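Local atomic coordinates of prenylcyclase (Actinoplanes teichomyceticus, PDB entry 6IJ1), a protein that is probably a prenyl cyclase or prenyltransferase that acts on an isoprenoid substrate. Residues 116-119 with 120-124; 172-175 with 176-180; 236-239 with 240-243; 263-266 with 267-271; 333-336 with 337-341. One frame throughout, in Å; residues are numbered along the deposited sequence.

Interaction 1 of 5, residues 116-119 with 120-124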
loop_
_atom_site.group_PDB
_atom_site.type_symbol
_atom_site.label_atom_id
_atom_site.label_comp_id
_atom_site.label_asym_id
_atom_site.label_seq_id
_atom_site.Cartn_x
_atom_site.Cartn_y
_atom_site.Cartn_z
ATOM N N TRP A 116 10.515 -3.660 -14.643
ATOM C CA TRP A 116 10.261 -5.098 -14.499
ATOM C C TRP A 116 11.510 -5.865 -14.098
ATOM O O TRP A 116 11.439 -6.783 -13.270
ATOM C CB TRP A 116 9.707 -5.724 -15.804
ATOM C CG TRP A 116 8.508 -5.012 -16.358
ATOM C CD1 TRP A 116 8.333 -4.589 -17.664
ATOM C CD2 TRP A 116 7.250 -4.753 -15.710
ATOM N NE1 TRP A 116 7.115 -4.031 -17.828
ATOM C CE2 TRP A 116 6.414 -4.113 -16.644
ATOM C CE3 TRP A 116 6.776 -4.966 -14.401
ATOM C CZ2 TRP A 116 5.120 -3.671 -16.341
ATOM C CZ3 TRP A 116 5.476 -4.582 -14.115
ATOM C CH2 TRP A 116 4.681 -3.923 -15.054
ATOM N N GLU A 117 12.666 -5.532 -14.715
ATOM C CA GLU A 117 13.880 -6.238 -14.364
ATOM C C GLU A 117 14.254 -5.987 -12.918
ATOM O O GLU A 117 14.703 -6.894 -12.227
ATOM C CB GLU A 117 15.020 -5.812 -15.288
ATOM C CG GLU A 117 14.757 -6.313 -16.735
ATOM C CD GLU A 117 15.703 -5.641 -17.753
ATOM O OE1 GLU A 117 16.468 -4.722 -17.349
ATOM O OE2 GLU A 117 15.679 -6.037 -18.950
ATOM N N PHE A 118 14.069 -4.758 -12.455
ATOM C CA PHE A 118 14.339 -4.476 -11.043
ATOM C C PHE A 118 13.470 -5.341 -10.145
ATOM O O PHE A 118 13.978 -5.986 -9.223
ATOM C CB PHE A 118 14.148 -2.990 -10.777
ATOM C CG PHE A 118 14.327 -2.565 -9.362
ATOM C CD1 PHE A 118 13.242 -2.583 -8.486
ATOM C CD2 PHE A 118 15.549 -2.039 -8.952
ATOM C CE1 PHE A 118 13.379 -2.113 -7.166
ATOM C CE2 PHE A 118 15.729 -1.589 -7.604
ATOM C CZ PHE A 118 14.620 -1.613 -6.731
ATOM N N LEU A 119 12.140 -5.377 -10.422
ATOM C CA LEU A 119 11.256 -6.218 -9.619
ATOM C C LEU A 119 11.679 -7.671 -9.662
ATOM O O LEU A 119 11.683 -8.352 -8.638
ATOM C CB LEU A 119 9.786 -6.097 -10.039
ATOM C CG LEU A 119 9.186 -4.731 -9.727
ATOM C CD1 LEU A 119 7.709 -4.659 -10.236
ATOM C CD2 LEU A 119 9.264 -4.407 -8.194
ATOM N N ALA A 120 12.057 -8.196 -10.872
ATOM C CA ALA A 120 12.441 -9.608 -10.920
ATOM C C ALA A 120 13.623 -9.928 -9.999
ATOM O O ALA A 120 13.688 -11.055 -9.479
ATOM C CB ALA A 120 12.804 -9.978 -12.370
ATOM N N ARG A 121 14.560 -8.975 -9.803
ATOM C CA ARG A 121 15.669 -9.213 -8.885
ATOM C C ARG A 121 15.202 -9.457 -7.462
ATOM O O ARG A 121 15.955 -10.082 -6.684
ATOM C CB ARG A 121 16.630 -8.027 -8.928
ATOM C CG ARG A 121 17.368 -7.983 -10.248
ATOM C CD ARG A 121 18.257 -6.747 -10.326
ATOM N NE ARG A 121 19.324 -6.875 -9.345
ATOM C CZ ARG A 121 20.449 -6.173 -9.372
ATOM N NH1 ARG A 121 21.364 -6.358 -8.430
ATOM N NH2 ARG A 121 20.654 -5.285 -10.340
ATOM N N HIS A 122 13.974 -9.002 -7.112
ATOM C CA HIS A 122 13.492 -9.115 -5.726
ATOM C C HIS A 122 12.657 -10.353 -5.511
ATOM O O HIS A 122 12.190 -10.609 -4.410
ATOM C CB HIS A 122 12.676 -7.842 -5.328
ATOM C CG HIS A 122 13.495 -6.607 -5.284
ATOM N ND1 HIS A 122 14.044 -6.029 -6.403
ATOM C CD2 HIS A 122 13.902 -5.866 -4.224
ATOM C CE1 HIS A 122 14.751 -4.963 -6.036
ATOM N NE2 HIS A 122 14.651 -4.825 -4.711
ATOM N N VAL A 123 12.516 -11.210 -6.540
ATOM C CA VAL A 123 11.694 -12.414 -6.418
ATOM C C VAL A 123 12.498 -13.559 -5.830
ATOM O O VAL A 123 13.566 -13.926 -6.365
ATOM C CB VAL A 123 11.127 -12.808 -7.775
ATOM C CG1 VAL A 123 10.353 -14.150 -7.673
ATOM C CG2 VAL A 123 10.240 -11.697 -8.296
ATOM N N HIS A 124 12.030 -14.092 -4.722
ATOM C CA HIS A 124 12.666 -15.207 -4.031
ATOM C C HIS A 124 12.204 -16.552 -4.601
ATOM O O HIS A 124 11.180 -16.675 -5.315
ATOM C CB HIS A 124 12.347 -15.169 -2.527
ATOM C CG HIS A 124 13.259 -14.271 -1.733
ATOM N ND1 HIS A 124 14.580 -14.591 -1.484
ATOM C CD2 HIS A 124 13.030 -13.108 -1.077
ATOM C CE1 HIS A 124 15.134 -13.637 -0.754
ATOM N NE2 HIS A 124 14.221 -12.722 -0.507
#
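His-122 folds back onto Phe-118 near the C-terminal end of helix 112-121, a contact four residues apart in which a side-chain N-H donates to a main-chain carbonyl four residues earlier. His-122 CB passes 3.5 Å from Leu-119 O. With CG beside its own backbone N (chi1 -66°), the ring swings back along the helix. CG lies about as far from Phe-118 O as from Leu-119 O, and ND1 then donates to Phe-118 O over 2.8 Å, with 149° at the hydrogen. Phe-118 O lies in the imidazole plane, whereas the donor sits well above the carbonyl plane. The same oxygen takes a weak second bond from Arg-121 N. Beyond ND1, CE1 of His-122 hangs over one face of the Phe-118 ring, 3.4 Å from Phe-118 CE1 and offset toward the rim. The tip, His-122 NE2, follows at 3.8 Å from Phe-118 CZ. The two rings meet obliquely, planes 40° apart, so only a corner of the imidazole rests on the benzyl group. Around them, Phe-118 also packs on Thr-94 of helix 91-104 and Leu-136 of helix 134-141, while Arg-121 sends its guanidinium to a salt bridge with Asp-135. The main chain tightens here too: His-122 N reaches Leu-119 O, three residues back, over 2.8 Å.

Interaction 2 of 5, residues 172-175 with 176-180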
loop_
_atom_site.group_PDB
_atom_site.type_symbol
_atom_site.label_atom_id
_atom_site.label_comp_id
_atom_site.label_asym_id
_atom_site.label_seq_id
_atom_site.Cartn_x
_atom_site.Cartn_y
_atom_site.Cartn_z
ATOM N N ARG A 172 7.692 -13.464 -13.964
ATOM C CA ARG A 172 7.527 -14.622 -13.080
ATOM C C ARG A 172 6.214 -14.561 -12.299
ATOM O O ARG A 172 6.162 -14.997 -11.157
ATOM C CB ARG A 172 8.707 -14.782 -12.102
ATOM C CG ARG A 172 10.054 -14.858 -12.842
ATOM C CD ARG A 172 11.222 -15.147 -11.919
ATOM N NE ARG A 172 11.094 -16.489 -11.372
ATOM C CZ ARG A 172 11.798 -16.929 -10.336
ATOM N NH1 ARG A 172 11.622 -18.177 -9.910
ATOM N NH2 ARG A 172 12.655 -16.104 -9.723
ATOM N N ARG A 173 5.181 -14.045 -12.939
ATOM C CA ARG A 173 3.967 -13.719 -12.183
ATOM C C ARG A 173 3.306 -14.965 -11.632
ATOM O O ARG A 173 2.791 -14.960 -10.505
ATOM C CB ARG A 173 3.010 -12.904 -13.023
ATOM C CG ARG A 173 1.825 -12.364 -12.192
ATOM C CD ARG A 173 0.988 -11.460 -13.026
ATOM N NE ARG A 173 -0.044 -10.846 -12.204
ATOM C CZ ARG A 173 -1.224 -10.453 -12.623
ATOM N NH1 ARG A 173 -1.620 -10.666 -13.915
ATOM N NH2 ARG A 173 -2.058 -9.841 -11.796
ATOM N N GLU A 174 3.303 -16.070 -12.382
ATOM C CA GLU A 174 2.689 -17.264 -11.833
ATOM C C GLU A 174 3.398 -17.745 -10.575
ATOM O O GLU A 174 2.756 -18.180 -9.605
ATOM C CB GLU A 174 2.680 -18.362 -12.920
ATOM C CG GLU A 174 2.472 -19.781 -12.422
ATOM C CD GLU A 174 2.535 -20.786 -13.560
ATOM O OE1 GLU A 174 2.024 -20.450 -14.635
ATOM O OE2 GLU A 174 3.105 -21.919 -13.415
ATOM N N HIS A 175 4.729 -17.736 -10.598
ATOM C CA HIS A 175 5.542 -18.098 -9.458
ATOM C C HIS A 175 5.208 -17.211 -8.248
ATOM O O HIS A 175 5.084 -17.704 -7.121
ATOM C CB HIS A 175 7.005 -17.962 -9.886
ATOM C CG HIS A 175 7.996 -18.160 -8.798
ATOM N ND1 HIS A 175 8.194 -19.388 -8.207
ATOM C CD2 HIS A 175 8.891 -17.314 -8.225
ATOM C CE1 HIS A 175 9.160 -19.290 -7.309
ATOM N NE2 HIS A 175 9.590 -18.043 -7.291
ATOM N N VAL A 176 5.068 -15.913 -8.492
ATOM C CA VAL A 176 4.785 -14.961 -7.411
ATOM C C VAL A 176 3.374 -15.167 -6.873
ATOM O O VAL A 176 3.161 -15.178 -5.647
ATOM C CB VAL A 176 5.000 -13.531 -7.913
ATOM C CG1 VAL A 176 4.553 -12.510 -6.832
ATOM C CG2 VAL A 176 6.488 -13.262 -8.219
ATOM N N VAL A 177 2.390 -15.328 -7.766
ATOM C CA VAL A 177 1.030 -15.601 -7.296
ATOM C C VAL A 177 0.992 -16.880 -6.456
ATOM O O VAL A 177 0.307 -16.932 -5.422
ATOM C CB VAL A 177 0.083 -15.691 -8.501
ATOM C CG1 VAL A 177 -1.255 -16.364 -8.076
ATOM C CG2 VAL A 177 -0.194 -14.286 -9.150
ATOM N N ASN A 178 1.710 -17.948 -6.882
ATOM C CA ASN A 178 1.707 -19.174 -6.087
ATOM C C ASN A 178 2.276 -18.939 -4.703
ATOM O O ASN A 178 1.728 -19.451 -3.720
ATOM C CB ASN A 178 2.480 -20.305 -6.799
ATOM C CG ASN A 178 1.669 -20.863 -7.942
ATOM O OD1 ASN A 178 0.446 -20.732 -7.933
ATOM N ND2 ASN A 178 2.325 -21.464 -8.921
ATOM N N GLY A 179 3.331 -18.117 -4.612
ATOM C CA GLY A 179 3.934 -17.831 -3.326
ATOM C C GLY A 179 2.981 -17.019 -2.467
ATOM O O GLY A 179 2.843 -17.284 -1.263
ATOM N N LEU A 180 2.285 -16.075 -3.085
ATOM C CA LEU A 180 1.301 -15.280 -2.336
ATOM C C LEU A 180 0.185 -16.163 -1.804
ATOM O O LEU A 180 -0.166 -16.098 -0.609
ATOM C CB LEU A 180 0.750 -14.185 -3.231
ATOM C CG LEU A 180 -0.304 -13.260 -2.626
ATOM C CD1 LEU A 180 0.300 -12.499 -1.355
ATOM C CD2 LEU A 180 -0.787 -12.239 -3.623
HETATM O O HOH W 1 5.676 -21.518 -8.649
#
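The amide of Asn-178 and the carboxylate of Glu-174 project from the helix next to each other, their planes 56° apart in the opening turns of helix 173-182. What touches is ND2 of Asn-178 against CG of Glu-174, at 3.9 Å. The imidazole of His-175 carries NH1 of Arg-172, the N-cap residue, over one face, 3.2 Å above the plane and toward the rim. In return, CD2 of His-175 lies over a face of that guanidinium. CG anti to the backbone N (chi1 174°) carries the imidazole outward from the helix, where NE2 bonds to His-124 O. Its ND1 shares a water with Asn-178 ND2 through two weak bonds. An alanine in place of Asn-178 would probably cost that water its amide donor and leave Glu-174 CG without its neighbour. On the other side Arg-173 runs out extended to Ala-165 O and Thr-211, tying the helix to the loops beside it. Of its side chain, CG meets the next turn, 4.1 Å from Val-177 CG2. Beneath that pair, Val-177 N donates to Arg-173 O over 2.8 Å, nearly straight at 173°.

Interaction 3 of 5, residues 236-239 with 240-243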
loop_
_atom_site.group_PDB
_atom_site.type_symbol
_atom_site.label_atom_id
_atom_site.label_comp_id
_atom_site.label_asym_id
_atom_site.label_seq_id
_atom_site.Cartn_x
_atom_site.Cartn_y
_atom_site.Cartn_z
ATOM N N VAL A 236 -13.660 -0.898 11.745
ATOM C CA VAL A 236 -12.677 -1.852 12.223
ATOM C C VAL A 236 -11.882 -1.144 13.313
ATOM O O VAL A 236 -11.195 -0.171 13.015
ATOM C CB VAL A 236 -11.750 -2.314 11.083
ATOM C CG1 VAL A 236 -10.675 -3.229 11.627
ATOM C CG2 VAL A 236 -12.629 -3.012 10.010
ATOM N N THR A 237 -12.046 -1.552 14.562
ATOM C CA THR A 237 -11.291 -0.931 15.651
ATOM C C THR A 237 -9.963 -1.649 15.840
ATOM O O THR A 237 -9.815 -2.856 15.550
ATOM C CB THR A 237 -12.100 -0.989 16.957
ATOM O OG1 THR A 237 -12.290 -2.373 17.317
ATOM C CG2 THR A 237 -13.413 -0.271 16.783
ATOM N N THR A 238 -8.963 -0.894 16.299
ATOM C CA THR A 238 -7.612 -1.469 16.509
ATOM C C THR A 238 -7.025 -0.967 17.831
ATOM O O THR A 238 -7.597 -0.099 18.438
ATOM C CB THR A 238 -6.676 -1.124 15.344
ATOM O OG1 THR A 238 -6.336 0.257 15.402
ATOM C CG2 THR A 238 -7.275 -1.440 13.992
ATOM N N HIS A 239 -5.914 -1.541 18.257
ATOM C CA HIS A 239 -5.275 -1.071 19.510
ATOM C C HIS A 239 -4.885 0.409 19.381
ATOM O O HIS A 239 -5.126 1.167 20.316
ATOM C CB HIS A 239 -4.061 -1.957 19.794
ATOM C CG HIS A 239 -3.167 -1.445 20.868
ATOM N ND1 HIS A 239 -3.533 -1.445 22.191
ATOM C CD2 HIS A 239 -1.926 -0.929 20.822
ATOM C CE1 HIS A 239 -2.556 -0.949 22.908
ATOM N NE2 HIS A 239 -1.569 -0.619 22.098
ATOM N N LEU A 240 -4.316 0.802 18.244
ATOM C CA LEU A 240 -3.861 2.208 18.094
ATOM C C LEU A 240 -5.018 3.144 17.739
ATOM O O LEU A 240 -4.851 4.339 17.914
ATOM C CB LEU A 240 -2.771 2.266 17.024
ATOM C CG LEU A 240 -1.500 1.507 17.371
ATOM C CD1 LEU A 240 -0.512 1.596 16.224
ATOM C CD2 LEU A 240 -0.887 2.044 18.649
ATOM N N HIS A 241 -6.113 2.604 17.209
ATOM C CA HIS A 241 -7.300 3.427 16.858
ATOM C C HIS A 241 -8.537 2.758 17.446
ATOM O O HIS A 241 -9.327 2.195 16.703
ATOM C CB HIS A 241 -7.418 3.605 15.342
ATOM C CG HIS A 241 -6.253 4.338 14.785
ATOM N ND1 HIS A 241 -6.177 5.705 14.807
ATOM C CD2 HIS A 241 -5.101 3.902 14.245
ATOM C CE1 HIS A 241 -5.033 6.080 14.289
ATOM N NE2 HIS A 241 -4.354 4.998 13.942
ATOM N N PRO A 242 -8.722 2.796 18.781
ATOM C CA PRO A 242 -9.854 2.139 19.435
ATOM C C PRO A 242 -11.256 2.638 19.054
ATOM O O PRO A 242 -12.174 1.908 19.243
ATOM C CB PRO A 242 -9.591 2.311 20.938
ATOM C CG PRO A 242 -8.611 3.446 21.030
ATOM C CD PRO A 242 -7.836 3.461 19.732
ATOM N N GLU A 243 -11.275 3.765 18.489
ATOM C CA GLU A 243 -12.560 4.352 18.046
ATOM C C GLU A 243 -12.895 3.841 16.641
ATOM O O GLU A 243 -14.020 4.024 16.199
ATOM C CB GLU A 243 -12.498 5.881 18.063
ATOM C CG GLU A 243 -11.423 6.468 17.162
ATOM C CD GLU A 243 -10.129 6.740 17.904
ATOM O OE1 GLU A 243 -9.857 7.917 18.219
ATOM O OE2 GLU A 243 -9.381 5.776 18.170
#
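Hydrogen bonds join Thr-238 and His-241 in both directions. Thr-238 N donates to His-241 O over 3.1 Å, straight at the hydrogen (172°) although the donor stands well above the carbonyl plane. Going back, His-241 N finds the hydroxyl oxygen Thr-238 OG1 at 3.0 Å and, more weakly, Thr-238 O at 3.3 Å. OG1 can take part because a chi1 of 72° sets it between the backbone N and the carbonyl carbon, facing into the bend. Together with the helical backbone angles of His-239 and Leu-240, these bonds mark a type I beta turn at the surface, in the loop between helices 216-229 and 246-256. A valine at Thr-238 would probably leave the amide of His-241 with just its weak bond to the carbonyl, and the turn less firmly closed. A CA-H...O contact adds to the polar set, Pro-242 CA lying 3.3 Å from Thr-238 O. The methyl CG2 of Thr-237 packs against a carbonyl oxygen as well, 3.5 Å from Pro-242 O. The nonpolar touch is lighter: Leu-240 CD2 crosses beside His-239 CD2 at 3.8 Å. Thr-238 also packs on Asp-197, and the side chain of His-241 touches Ser-288.

Interaction 4 of 5, residues 263-266 with 267-271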
loop_
_atom_site.group_PDB
_atom_site.type_symbol
_atom_site.label_atom_id
_atom_site.label_comp_id
_atom_site.label_asym_id
_atom_site.label_seq_id
_atom_site.Cartn_x
_atom_site.Cartn_y
_atom_site.Cartn_z
ATOM N N PHE A 263 -21.827 -11.013 -1.728
ATOM C CA PHE A 263 -21.257 -11.280 -0.408
ATOM C C PHE A 263 -20.907 -9.978 0.317
ATOM O O PHE A 263 -20.328 -9.056 -0.276
ATOM C CB PHE A 263 -19.986 -12.139 -0.502
ATOM C CG PHE A 263 -19.415 -12.391 0.820
ATOM C CD1 PHE A 263 -19.887 -13.434 1.599
ATOM C CD2 PHE A 263 -18.494 -11.492 1.375
ATOM C CE1 PHE A 263 -19.488 -13.652 2.876
ATOM C CE2 PHE A 263 -18.036 -11.690 2.665
ATOM C CZ PHE A 263 -18.531 -12.747 3.461
ATOM N N GLY A 264 -21.242 -9.918 1.606
ATOM C CA GLY A 264 -20.858 -8.779 2.462
ATOM C C GLY A 264 -21.510 -7.464 2.093
ATOM O O GLY A 264 -20.970 -6.437 2.441
ATOM N N ASP A 265 -22.664 -7.504 1.445
ATOM C CA ASP A 265 -23.374 -6.256 1.071
ATOM C C ASP A 265 -23.574 -5.371 2.312
ATOM O O ASP A 265 -23.326 -4.166 2.240
ATOM C CB ASP A 265 -24.712 -6.621 0.428
ATOM C CG ASP A 265 -25.474 -5.427 -0.090
ATOM O OD1 ASP A 265 -25.062 -4.886 -1.116
ATOM O OD2 ASP A 265 -26.468 -5.065 0.535
ATOM N N ALA A 266 -24.033 -5.971 3.402
ATOM C CA ALA A 266 -24.315 -5.226 4.649
ATOM C C ALA A 266 -23.037 -4.616 5.228
ATOM O O ALA A 266 -23.057 -3.458 5.592
ATOM C CB ALA A 266 -24.966 -6.153 5.638
ATOM N N GLN A 267 -21.977 -5.409 5.303
ATOM C CA GLN A 267 -20.710 -4.929 5.904
ATOM C C GLN A 267 -20.114 -3.801 5.054
ATOM O O GLN A 267 -19.594 -2.845 5.618
ATOM C CB GLN A 267 -19.766 -6.116 6.072
ATOM C CG GLN A 267 -20.202 -7.083 7.162
ATOM C CD GLN A 267 -21.136 -8.168 6.687
ATOM O OE1 GLN A 267 -21.662 -8.138 5.588
ATOM N NE2 GLN A 267 -21.330 -9.154 7.537
ATOM N N ILE A 268 -20.188 -3.929 3.737
ATOM C CA ILE A 268 -19.629 -2.876 2.851
ATOM C C ILE A 268 -20.438 -1.592 3.054
ATOM O O ILE A 268 -19.829 -0.547 3.196
ATOM C CB ILE A 268 -19.615 -3.356 1.389
ATOM C CG1 ILE A 268 -18.572 -4.454 1.182
ATOM C CG2 ILE A 268 -19.400 -2.196 0.434
ATOM C CD1 ILE A 268 -18.691 -5.149 -0.149
ATOM N N ARG A 269 -21.766 -1.679 3.079
ATOM C CA ARG A 269 -22.577 -0.446 3.265
ATOM C C ARG A 269 -22.294 0.153 4.651
ATOM O O ARG A 269 -22.199 1.377 4.755
ATOM C CB ARG A 269 -24.059 -0.730 3.005
ATOM C CG ARG A 269 -24.398 -0.872 1.530
ATOM C CD ARG A 269 -25.870 -1.065 1.207
ATOM N NE ARG A 269 -26.377 -2.391 1.513
ATOM C CZ ARG A 269 -27.022 -2.661 2.625
ATOM N NH1 ARG A 269 -27.279 -1.676 3.461
ATOM N NH2 ARG A 269 -27.402 -3.894 2.898
ATOM N N ALA A 270 -22.162 -0.694 5.668
ATOM C CA ALA A 270 -21.902 -0.197 7.037
ATOM C C ALA A 270 -20.531 0.484 7.105
ATOM O O ALA A 270 -20.443 1.561 7.702
ATOM C CB ALA A 270 -22.022 -1.320 8.033
ATOM N N ALA A 271 -19.510 -0.137 6.516
ATOM C CA ALA A 271 -18.150 0.441 6.553
ATOM C C ALA A 271 -18.125 1.749 5.767
ATOM O O ALA A 271 -17.498 2.690 6.214
ATOM C CB ALA A 271 -17.149 -0.555 6.024
#
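Arg-269 lays its guanidinium over the first turn of helix 265-278, one face above Asp-265 O and above Ala-266 CA, which NH2 of Arg-269 approaches to 3.8 Å. From there it closes a salt bridge four residues back. NE and NH2 of Arg-269 both donate to the single oxygen OD2 of Asp-265, each over 2.8 Å. That oxygen lies practically in the guanidinium plane, at the edge spanned by the two nitrogens. Seen from the carboxylate the fit is less flat: the planes are 49° apart, and both donors come from the same face of it, NH2 on the anti side and NE from above. The geometry depends on a bend at chi3 of Arg-269 (-75°), which turns the head back toward the start of the helix. Below the bridge, Arg-269 N bonds to Asp-265 O, so one residue pair is tied by side chain and main chain alike.

Gly-264 holds the N-cap position with a positive phi of 66°, and a CB there would be crowded by the ring of Phe-263. Gln-267, bent at chi2, curls its OE1 to 3.3 Å from Gly-264 CA, while Ile-268 CG1 sits 3.4 Å from Gly-264 O. Ile-268 then packs on Leu-253 and Val-256 of helix 246-256.

An acid in the first turn would be expected to sit well against the positive end of the helix dipole, and its charge is probably further offset by an arginine that grips one oxygen twice.

Interaction 5 of 5, residues 333-336 with 337-341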
loop_
_atom_site.group_PDB
_atom_site.type_symbol
_atom_site.label_atom_id
_atom_site.label_comp_id
_atom_site.label_asym_id
_atom_site.label_seq_id
_atom_site.Cartn_x
_atom_site.Cartn_y
_atom_site.Cartn_z
ATOM N N VAL A 333 -8.844 5.529 1.825
ATOM C CA VAL A 333 -10.265 5.608 2.054
ATOM C C VAL A 333 -11.002 5.913 0.755
ATOM O O VAL A 333 -12.050 5.318 0.490
ATOM C CB VAL A 333 -10.559 6.689 3.135
ATOM C CG1 VAL A 333 -12.090 6.880 3.201
ATOM C CG2 VAL A 333 -9.989 6.227 4.529
ATOM N N LEU A 334 -10.505 6.862 -0.047
ATOM C CA LEU A 334 -11.207 7.152 -1.309
ATOM C C LEU A 334 -11.268 5.913 -2.190
ATOM O O LEU A 334 -12.298 5.680 -2.850
ATOM C CB LEU A 334 -10.523 8.295 -2.057
ATOM C CG LEU A 334 -10.619 9.635 -1.328
ATOM C CD1 LEU A 334 -9.816 10.704 -2.081
ATOM C CD2 LEU A 334 -12.098 10.112 -1.216
ATOM N N GLN A 335 -10.193 5.114 -2.221
ATOM C CA GLN A 335 -10.254 3.881 -3.028
ATOM C C GLN A 335 -11.373 2.979 -2.529
ATOM O O GLN A 335 -12.143 2.400 -3.334
ATOM C CB GLN A 335 -8.871 3.200 -2.980
ATOM C CG GLN A 335 -8.778 1.882 -3.805
ATOM C CD GLN A 335 -8.609 2.164 -5.247
ATOM O OE1 GLN A 335 -7.646 2.813 -5.648
ATOM N NE2 GLN A 335 -9.544 1.719 -6.055
ATOM N N ALA A 336 -11.538 2.864 -1.214
ATOM C CA ALA A 336 -12.620 2.041 -0.679
ATOM C C ALA A 336 -13.980 2.624 -1.016
ATOM O O ALA A 336 -14.917 1.868 -1.284
ATOM C CB ALA A 336 -12.450 1.939 0.848
ATOM N N LEU A 337 -14.126 3.940 -0.918
ATOM C CA LEU A 337 -15.461 4.527 -1.190
ATOM C C LEU A 337 -15.837 4.298 -2.655
ATOM O O LEU A 337 -17.003 4.027 -2.920
ATOM C CB LEU A 337 -15.462 6.002 -0.793
ATOM C CG LEU A 337 -15.464 6.237 0.714
ATOM C CD1 LEU A 337 -15.432 7.719 1.032
ATOM C CD2 LEU A 337 -16.664 5.575 1.367
ATOM N N ARG A 338 -14.864 4.377 -3.554
ATOM C CA ARG A 338 -15.142 4.128 -4.987
ATOM C C ARG A 338 -15.606 2.677 -5.145
ATOM O O ARG A 338 -16.562 2.447 -5.871
ATOM C CB ARG A 338 -13.897 4.440 -5.815
ATOM C CG ARG A 338 -13.997 4.014 -7.270
ATOM C CD ARG A 338 -14.574 5.125 -8.114
ATOM N NE ARG A 338 -15.915 5.540 -7.751
ATOM C CZ ARG A 338 -16.890 5.739 -8.628
ATOM N NH1 ARG A 338 -16.656 5.559 -9.915
ATOM N NH2 ARG A 338 -18.092 6.101 -8.215
ATOM N N THR A 339 -14.942 1.751 -4.461
ATOM C CA THR A 339 -15.301 0.314 -4.520
ATOM C C THR A 339 -16.720 0.106 -3.982
ATOM O O THR A 339 -17.452 -0.692 -4.555
ATOM C CB THR A 339 -14.294 -0.505 -3.712
ATOM O OG1 THR A 339 -13.041 -0.345 -4.363
ATOM C CG2 THR A 339 -14.648 -1.971 -3.631
ATOM N N ALA A 340 -17.079 0.791 -2.902
ATOM C CA ALA A 340 -18.434 0.624 -2.332
ATOM C C ALA A 340 -19.482 1.114 -3.336
ATOM O O ALA A 340 -20.500 0.443 -3.484
ATOM C CB ALA A 340 -18.541 1.358 -1.023
ATOM N N ALA A 341 -19.214 2.240 -3.997
ATOM C CA ALA A 341 -20.167 2.822 -4.968
ATOM C C ALA A 341 -20.417 1.841 -6.118
ATOM O O ALA A 341 -21.569 1.714 -6.540
ATOM C CB ALA A 341 -19.643 4.139 -5.472
HETATM O O HOH W 2 -10.582 -1.057 -4.674
#
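Gln-335 O is approached by two groups of Thr-339. Thr-339 N donates to it over 3.1 Å at 158°, and the hydroxyl Thr-339 OG1 stands 3.1 Å from the same oxygen. Holding OG1 beside the backbone N (chi1 -64°) turns the hydroxyl back over the preceding turn of helix 327-341, the usual way a helical threonine bends toward the carbonyl four residues earlier. A water lies 2.6 Å from Thr-339 OG1, so the proton of the hydroxyl has two possible destinations. The same water takes a weak bond from Gln-335 NE2, linking the two side chains indirectly. The firmer partner of NE2 lies elsewhere: it donates to Gln-54 OE1. Gln-335 comes round to this side by the bend at chi2 (79°).

The other side of the helix is greasy. Val-333 and Leu-337 extend alongside one another in one direction, with CG1 of Val-333 at 4.1 Å from CD1 of Leu-337. CG of Leu-337 also rests 3.5 Å from Val-333 O, the acceptor of its own amide. Regular backbone bonds continue along this helix, with Ala-340 N meeting Ala-336 O at 2.9 Å.

In the fold the helix is wedged among three others: Val-333 and Ala-336 pack on Ala-250 of helix 246-256, Leu-337 and Ala-340 on Ala-272 of helix 265-278, and Leu-334 and Leu-337 on helix 10-23.

Overall arrangement
Interaction 5 is the buried one of the five, built from aliphatic packing and a threonine hydroxyl turned onto its own helix. Interactions 3 and 4 lie at the surface and rely on polar closure, a turn in one and a charged pair in the other. Interactions 1 and 2 are partly buried and mix rings with carbonyls. They sit on neighbouring elements, helix 112-121 and helix 173-182, and touch by packing as well as by a hydrogen bond, Val-123 CG1 lying 4.0 Å from Val-176 CG2. Interactions 4 and 5 join likewise, through Ile-268 CG2 and Ala-340 CB at 3.9 Å. The two pairs stand well apart, interactions 1 and 4 being about 37 Å between centres.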